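Local coordinates for DNA replication and repair protein RecF (Caldanaerobacter subterraneus subsp. tengcongensis, PDB 5Z69), which binds ATP and probably single-stranded DNA, acting as an ABC-type ATPase and recombination mediator in the RecFOR pathway of DNA repair, at residues 33-38 with 44-49; 323-328 with 353-358. One frame throughout, in Å; residues are numbered along the deposited sequence.

How the interactions relate
From the N terminus, strand 32-36 runs into the phosphate-binding loop, which leads into helix 43-55. Interaction 1 closes this short loop by packing the strand against the helix. Interaction 2 comes much later in the chain. It joins the loop after strand 318-321 to the loop after strand 345-349, across two short helices and a strand. The two contacts follow in series and neither nests in the other. They still meet in space, with centres about 12 Å apart. L34 CB lies 4.1 Å from G357 CA, since strand 32-36 sits between strands 345-349 and 359-364. Together they tie strand 32-36 to helix 43-55 and join two loops that follow strands of the same mixed sheet.

Interaction 1 (33-38 with 44-49); sequences NLIYGL and SNLLEA. With AGS (phosphothiophosphoric acid-adenylate ester), chain C.
I35 meets helix 43-55 mainly through its terminal methyl. CD1 lies 3.7 Å from L46 CD2 and 4.0 Å from L47 CD1, so one methyl touches two successive leucines. With chi1 at -60°, CG1 stands anti to the carbonyl carbon, and chi2 then swings CD1 out to the leucines. The I35 side chain lies at a slant to that of L46 and points past that of L47. All three side chains are buried. F346 and I363, from the neighbouring strands, also pack on I35.

The polar part belongs to the helix N terminus and the nucleotide. S44 N gives a bond to AGS O3B (3.1 Å, 138°) and a weak, bent one to O1A. N45 N reaches O1A more directly, at 2.9 Å and 165°. N45 ND2 makes a long, weak bond to the ribose O4' (3.3 Å).

This is the strand-loop-helix of a P-loop (Walker A) NTPase, with K43, S44 and neighbours in the predicted ATP site. No hydrogen bond links the segments; what they share directly is apolar packing. The start of the helix turns its backbone N-H groups to the phosphates, where the helix dipole would probably favour their negative charge.

Interaction 2 (323-328 with 353-358); sequences DVMSEL and SDVEGD
M325 and V355 touch through one carbon each. M325 CG packs on V355 CG2 at 3.8 Å, and the two side chains cross at about a right angle. M325 has an unusual first torsion (chi1 -131°). Its chain then bends at chi2 (56°), which turns SD away, so that CG and not the sulfur makes the contact. Beyond the bend the end is extended. V355 holds CG1 anti to the backbone N, which leaves CG2 beside that N and facing the methionine. Both residues are buried. I347 of strand 345-349 also packs on M325.

The two loops follow parallel strands of the mixed sheet of this P-loop domain. Residues 323-328 come just after strand 318-321, and D323 is consistent with the acidic end of a Walker B motif. The S326-E327-L328 run is consistent with the D-loop of ABC ATPases. H349, at the end of strand 345-349, is consistent with the H-loop (switch) histidine of that family. D323 also touches the nucleotide, whereas the M325 side chain is about 10 Å from it.

D354 lies at the edge of the contact. It directs its carboxylate toward the methionine backbone. OD1 comes only to 4.2 Å from M325 O, and both atoms are acceptors. OD1 is hydrogen-bonded to H349 NE2 instead. S326 packs against the same histidine. K333 of helix 331-334 touches M325, D354 and V355 together. E327 turns away from residues 353-358, and its OE2 forms a salt bridge with R295.

Interaction 1 (33-38 with 44-49)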
loop_
_atom_site.group_PDB
_atom_site.type_symbol
_atom_site.label_atom_id
_atom_site.label_comp_id
_atom_site.label_asym_id
_atom_site.label_seq_id
_atom_site.Cartn_x
_atom_site.Cartn_y
_atom_site.Cartn_z
ATOM N N ASN A 33 39.320 7.420 -11.280
ATOM C CA ASN A 33 39.577 7.251 -12.704
ATOM C C ASN A 33 38.569 8.115 -13.449
ATOM O O ASN A 33 37.389 7.777 -13.508
ATOM C CB ASN A 33 39.467 5.774 -13.119
ATOM C CG ASN A 33 40.547 4.899 -12.469
ATOM O OD1 ASN A 33 41.435 4.413 -13.141
ATOM N ND2 ASN A 33 40.459 4.705 -11.158
ATOM N N LEU A 34 39.030 9.249 -13.977
ATOM C CA LEU A 34 38.164 10.191 -14.678
ATOM C C LEU A 34 37.992 9.747 -16.127
ATOM O O LEU A 34 38.962 9.602 -16.853
ATOM C CB LEU A 34 38.748 11.608 -14.608
ATOM C CG LEU A 34 37.884 12.837 -14.917
ATOM C CD1 LEU A 34 37.965 13.203 -16.382
ATOM C CD2 LEU A 34 36.436 12.640 -14.496
ATOM N N ILE A 35 36.752 9.494 -16.530
ATOM C CA ILE A 35 36.479 9.181 -17.923
ATOM C C ILE A 35 35.643 10.296 -18.524
ATOM O O ILE A 35 34.491 10.475 -18.148
ATOM C CB ILE A 35 35.751 7.851 -18.054
ATOM C CG1 ILE A 35 36.604 6.731 -17.455
ATOM C CG2 ILE A 35 35.416 7.569 -19.522
ATOM C CD1 ILE A 35 35.787 5.655 -16.793
ATOM N N TYR A 36 36.228 11.065 -19.430
ATOM C CA TYR A 36 35.523 12.225 -19.963
ATOM C C TYR A 36 35.512 12.247 -21.490
ATOM O O TYR A 36 36.355 11.644 -22.151
ATOM C CB TYR A 36 36.137 13.524 -19.433
ATOM C CG TYR A 36 37.384 13.961 -20.175
ATOM C CD1 TYR A 36 38.625 13.381 -19.907
ATOM C CD2 TYR A 36 37.318 14.960 -21.141
ATOM C CE1 TYR A 36 39.760 13.783 -20.596
ATOM C CE2 TYR A 36 38.438 15.367 -21.828
ATOM C CZ TYR A 36 39.656 14.778 -21.555
ATOM O OH TYR A 36 40.763 15.196 -22.251
ATOM N N GLY A 37 34.549 12.967 -22.043
ATOM C CA GLY A 37 34.425 13.086 -23.478
ATOM C C GLY A 37 33.080 13.688 -23.805
ATOM O O GLY A 37 32.207 13.789 -22.929
ATOM N N LEU A 38 32.921 14.105 -25.057
ATOM C CA LEU A 38 31.632 14.573 -25.558
ATOM C C LEU A 38 30.554 13.532 -25.294
ATOM O O LEU A 38 30.849 12.353 -25.076
ATOM C CB LEU A 38 31.700 14.872 -27.062
ATOM C CG LEU A 38 32.381 16.155 -27.557
ATOM C CD1 LEU A 38 32.125 17.304 -26.586
ATOM C CD2 LEU A 38 33.878 15.976 -27.829
ATOM N N SER A 44 29.312 5.893 -20.958
ATOM C CA SER A 44 28.414 5.061 -20.173
ATOM C C SER A 44 28.544 3.600 -20.599
ATOM O O SER A 44 28.344 2.691 -19.790
ATOM C CB SER A 44 26.959 5.532 -20.299
ATOM O OG SER A 44 26.527 5.384 -21.643
ATOM N N ASN A 45 28.863 3.378 -21.873
ATOM C CA ASN A 45 29.135 2.026 -22.332
ATOM C C ASN A 45 30.287 1.378 -21.520
ATOM O O ASN A 45 30.234 0.205 -21.180
ATOM C CB ASN A 45 29.476 2.023 -23.830
ATOM C CG ASN A 45 28.304 2.474 -24.703
ATOM O OD1 ASN A 45 27.172 2.520 -24.254
ATOM N ND2 ASN A 45 28.591 2.816 -25.956
ATOM N N LEU A 46 31.314 2.153 -21.197
ATOM C CA LEU A 46 32.449 1.576 -20.469
ATOM C C LEU A 46 32.039 1.235 -19.033
ATOM O O LEU A 46 32.412 0.169 -18.509
ATOM C CB LEU A 46 33.646 2.519 -20.497
ATOM C CG LEU A 46 34.814 2.136 -19.582
ATOM C CD1 LEU A 46 35.429 0.791 -19.956
ATOM C CD2 LEU A 46 35.872 3.231 -19.622
ATOM N N LEU A 47 31.281 2.125 -18.397
ATOM C CA LEU A 47 30.725 1.829 -17.076
ATOM C C LEU A 47 29.805 0.617 -17.122
ATOM O O LEU A 47 29.821 -0.231 -16.211
ATOM C CB LEU A 47 29.964 3.040 -16.532
ATOM C CG LEU A 47 30.721 3.892 -15.503
ATOM C CD1 LEU A 47 32.124 4.165 -15.968
ATOM C CD2 LEU A 47 30.020 5.190 -15.231
ATOM N N GLU A 48 29.028 0.509 -18.198
ATOM C CA GLU A 48 28.166 -0.643 -18.378
ATOM C C GLU A 48 29.006 -1.923 -18.481
ATOM O O GLU A 48 28.631 -2.963 -17.951
ATOM C CB GLU A 48 27.294 -0.469 -19.627
ATOM C CG GLU A 48 26.308 -1.608 -19.913
ATOM C CD GLU A 48 25.436 -1.319 -21.154
ATOM O OE1 GLU A 48 24.188 -1.383 -21.059
ATOM O OE2 GLU A 48 26.004 -1.017 -22.216
ATOM N N ALA A 49 30.142 -1.846 -19.162
ATOM C CA ALA A 49 31.034 -3.000 -19.261
ATOM C C ALA A 49 31.619 -3.357 -17.891
ATOM O O ALA A 49 31.722 -4.527 -17.530
ATOM C CB ALA A 49 32.148 -2.728 -20.275
HETATM P PG AGS C . 26.755 9.058 -20.931
HETATM S S1G AGS C . 27.956 9.513 -19.458
HETATM O O2G AGS C . 26.226 10.376 -21.590
HETATM O O3G AGS C . 25.540 8.307 -20.301
HETATM P PB AGS C . 27.876 8.607 -23.487
HETATM O O1B AGS C . 29.350 8.642 -23.716
HETATM O O2B AGS C . 27.235 9.987 -23.719
HETATM O O3B AGS C . 27.496 8.141 -21.990
HETATM P PA AGS C . 27.282 6.064 -24.536
HETATM O O1A AGS C . 28.505 5.635 -23.715
HETATM O O2A AGS C . 25.932 5.588 -24.100
HETATM O O3A AGS C . 27.229 7.660 -24.591
HETATM O "O5'" AGS C . 27.498 5.701 -26.030
HETATM C "C5'" AGS C . 26.451 5.111 -26.749
HETATM C "C4'" AGS C . 26.832 5.305 -28.184
HETATM O "O4'" AGS C . 27.195 4.026 -28.750
HETATM C "C3'" AGS C . 25.706 5.857 -29.051
HETATM O "O3'" AGS C . 26.228 6.707 -30.066
HETATM C "C2'" AGS C . 25.036 4.583 -29.574
HETATM O "O2'" AGS C . 24.414 4.775 -30.841
HETATM C "C1'" AGS C . 26.229 3.627 -29.703
HETATM N N9 AGS C . 25.892 2.232 -29.472
HETATM C C8 AGS C . 25.002 1.723 -28.556
HETATM N N7 AGS C . 24.883 0.421 -28.597
HETATM C C5 AGS C . 25.753 0.037 -29.603
HETATM C C6 AGS C . 26.093 -1.216 -30.147
HETATM N N6 AGS C . 25.578 -2.371 -29.713
HETATM N N1 AGS C . 26.983 -1.246 -31.164
HETATM C C2 AGS C . 27.504 -0.092 -31.595
HETATM N N3 AGS C . 27.262 1.149 -31.164
HETATM C C4 AGS C . 26.376 1.141 -30.160
#

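Interaction 2 (323-328 with 353-358)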
loop_
_atom_site.group_PDB
_atom_site.type_symbol
_atom_site.label_atom_id
_atom_site.label_comp_id
_atom_site.label_asym_id
_atom_site.label_seq_id
_atom_site.Cartn_x
_atom_site.Cartn_y
_atom_site.Cartn_z
ATOM N N ASP A 323 27.659 10.242 -14.982
ATOM C CA ASP A 323 27.000 11.493 -15.337
ATOM C C ASP A 323 26.277 12.083 -14.130
ATOM O O ASP A 323 25.123 12.484 -14.220
ATOM C CB ASP A 323 26.029 11.270 -16.508
ATOM C CG ASP A 323 25.430 12.563 -17.032
ATOM O OD1 ASP A 323 26.073 13.628 -16.881
ATOM O OD2 ASP A 323 24.308 12.513 -17.589
ATOM N N VAL A 324 26.965 12.121 -12.994
ATOM C CA VAL A 324 26.357 12.604 -11.764
ATOM C C VAL A 324 27.260 13.670 -11.143
ATOM O O VAL A 324 26.981 14.210 -10.076
ATOM C CB VAL A 324 26.080 11.427 -10.779
ATOM C CG1 VAL A 324 27.370 10.861 -10.195
ATOM C CG2 VAL A 324 25.098 11.830 -9.688
ATOM N N MET A 325 28.332 14.007 -11.849
ATOM C CA MET A 325 29.290 14.978 -11.338
ATOM C C MET A 325 29.207 16.310 -12.078
ATOM O O MET A 325 30.014 17.202 -11.842
ATOM C CB MET A 325 30.714 14.420 -11.422
ATOM C CG MET A 325 31.520 14.563 -10.134
ATOM S SD MET A 325 30.688 13.800 -8.720
ATOM C CE MET A 325 31.905 14.094 -7.437
ATOM N N SER A 326 28.239 16.445 -12.977
ATOM C CA SER A 326 27.973 17.732 -13.603
ATOM C C SER A 326 27.215 18.609 -12.599
ATOM O O SER A 326 27.004 18.189 -11.466
ATOM C CB SER A 326 27.189 17.542 -14.904
ATOM O OG SER A 326 26.355 16.395 -14.831
ATOM N N GLU A 327 26.791 19.805 -13.016
ATOM C CA GLU A 327 26.092 20.777 -12.151
ATOM C C GLU A 327 26.907 21.144 -10.903
ATOM O O GLU A 327 28.010 21.716 -10.980
ATOM C CB GLU A 327 24.716 20.261 -11.680
ATOM C CG GLU A 327 24.086 19.119 -12.495
ATOM C CD GLU A 327 23.746 17.913 -11.628
ATOM O OE1 GLU A 327 24.373 16.842 -11.815
ATOM O OE2 GLU A 327 22.861 18.051 -10.749
ATOM N N LEU A 328 26.310 20.850 -9.750
ATOM C CA LEU A 328 27.005 20.762 -8.464
ATOM C C LEU A 328 27.806 21.944 -7.942
ATOM O O LEU A 328 29.044 21.884 -7.996
ATOM C CB LEU A 328 27.950 19.550 -8.521
ATOM C CG LEU A 328 27.365 18.141 -8.439
ATOM C CD1 LEU A 328 28.347 17.231 -7.734
ATOM C CD2 LEU A 328 26.011 18.165 -7.733
ATOM N N SER A 353 38.766 19.256 -16.482
ATOM C CA SER A 353 39.133 20.357 -15.599
ATOM C C SER A 353 38.300 20.270 -14.343
ATOM O O SER A 353 38.836 20.124 -13.247
ATOM C CB SER A 353 38.927 21.716 -16.268
ATOM O OG SER A 353 39.939 21.985 -17.219
ATOM N N ASP A 354 36.983 20.337 -14.524
ATOM C CA ASP A 354 36.024 20.338 -13.421
ATOM C C ASP A 354 36.419 19.393 -12.274
ATOM O O ASP A 354 36.530 19.820 -11.118
ATOM C CB ASP A 354 34.632 19.972 -13.952
ATOM C CG ASP A 354 33.528 20.137 -12.899
ATOM O OD1 ASP A 354 32.350 20.312 -13.289
ATOM O OD2 ASP A 354 33.824 20.099 -11.685
ATOM N N VAL A 355 36.641 18.120 -12.594
ATOM C CA VAL A 355 37.014 17.126 -11.585
ATOM C C VAL A 355 38.462 16.701 -11.789
ATOM O O VAL A 355 38.888 16.539 -12.919
ATOM C CB VAL A 355 36.100 15.886 -11.634
ATOM C CG1 VAL A 355 36.458 14.932 -10.479
ATOM C CG2 VAL A 355 34.614 16.327 -11.595
ATOM N N GLU A 356 39.227 16.497 -10.739
ATOM C CA GLU A 356 40.587 16.068 -10.964
ATOM C C GLU A 356 40.697 14.604 -10.694
ATOM O O GLU A 356 40.458 14.176 -9.602
ATOM C CB GLU A 356 41.551 16.819 -10.064
ATOM N N GLY A 357 41.064 13.832 -11.687
ATOM C CA GLY A 357 41.211 12.404 -11.490
ATOM C C GLY A 357 42.601 12.075 -11.055
ATOM O O GLY A 357 43.489 12.851 -11.277
ATOM N N ASP A 358 42.792 10.925 -10.447
ATOM C CA ASP A 358 44.151 10.442 -10.227
ATOM C C ASP A 358 44.710 9.862 -11.513
ATOM O O ASP A 358 45.908 9.899 -11.753
ATOM C CB ASP A 358 44.169 9.418 -9.092
ATOM C CG ASP A 358 43.786 10.044 -7.755
ATOM O OD1 ASP A 358 42.641 9.851 -7.289
ATOM O OD2 ASP A 358 44.634 10.758 -7.184
#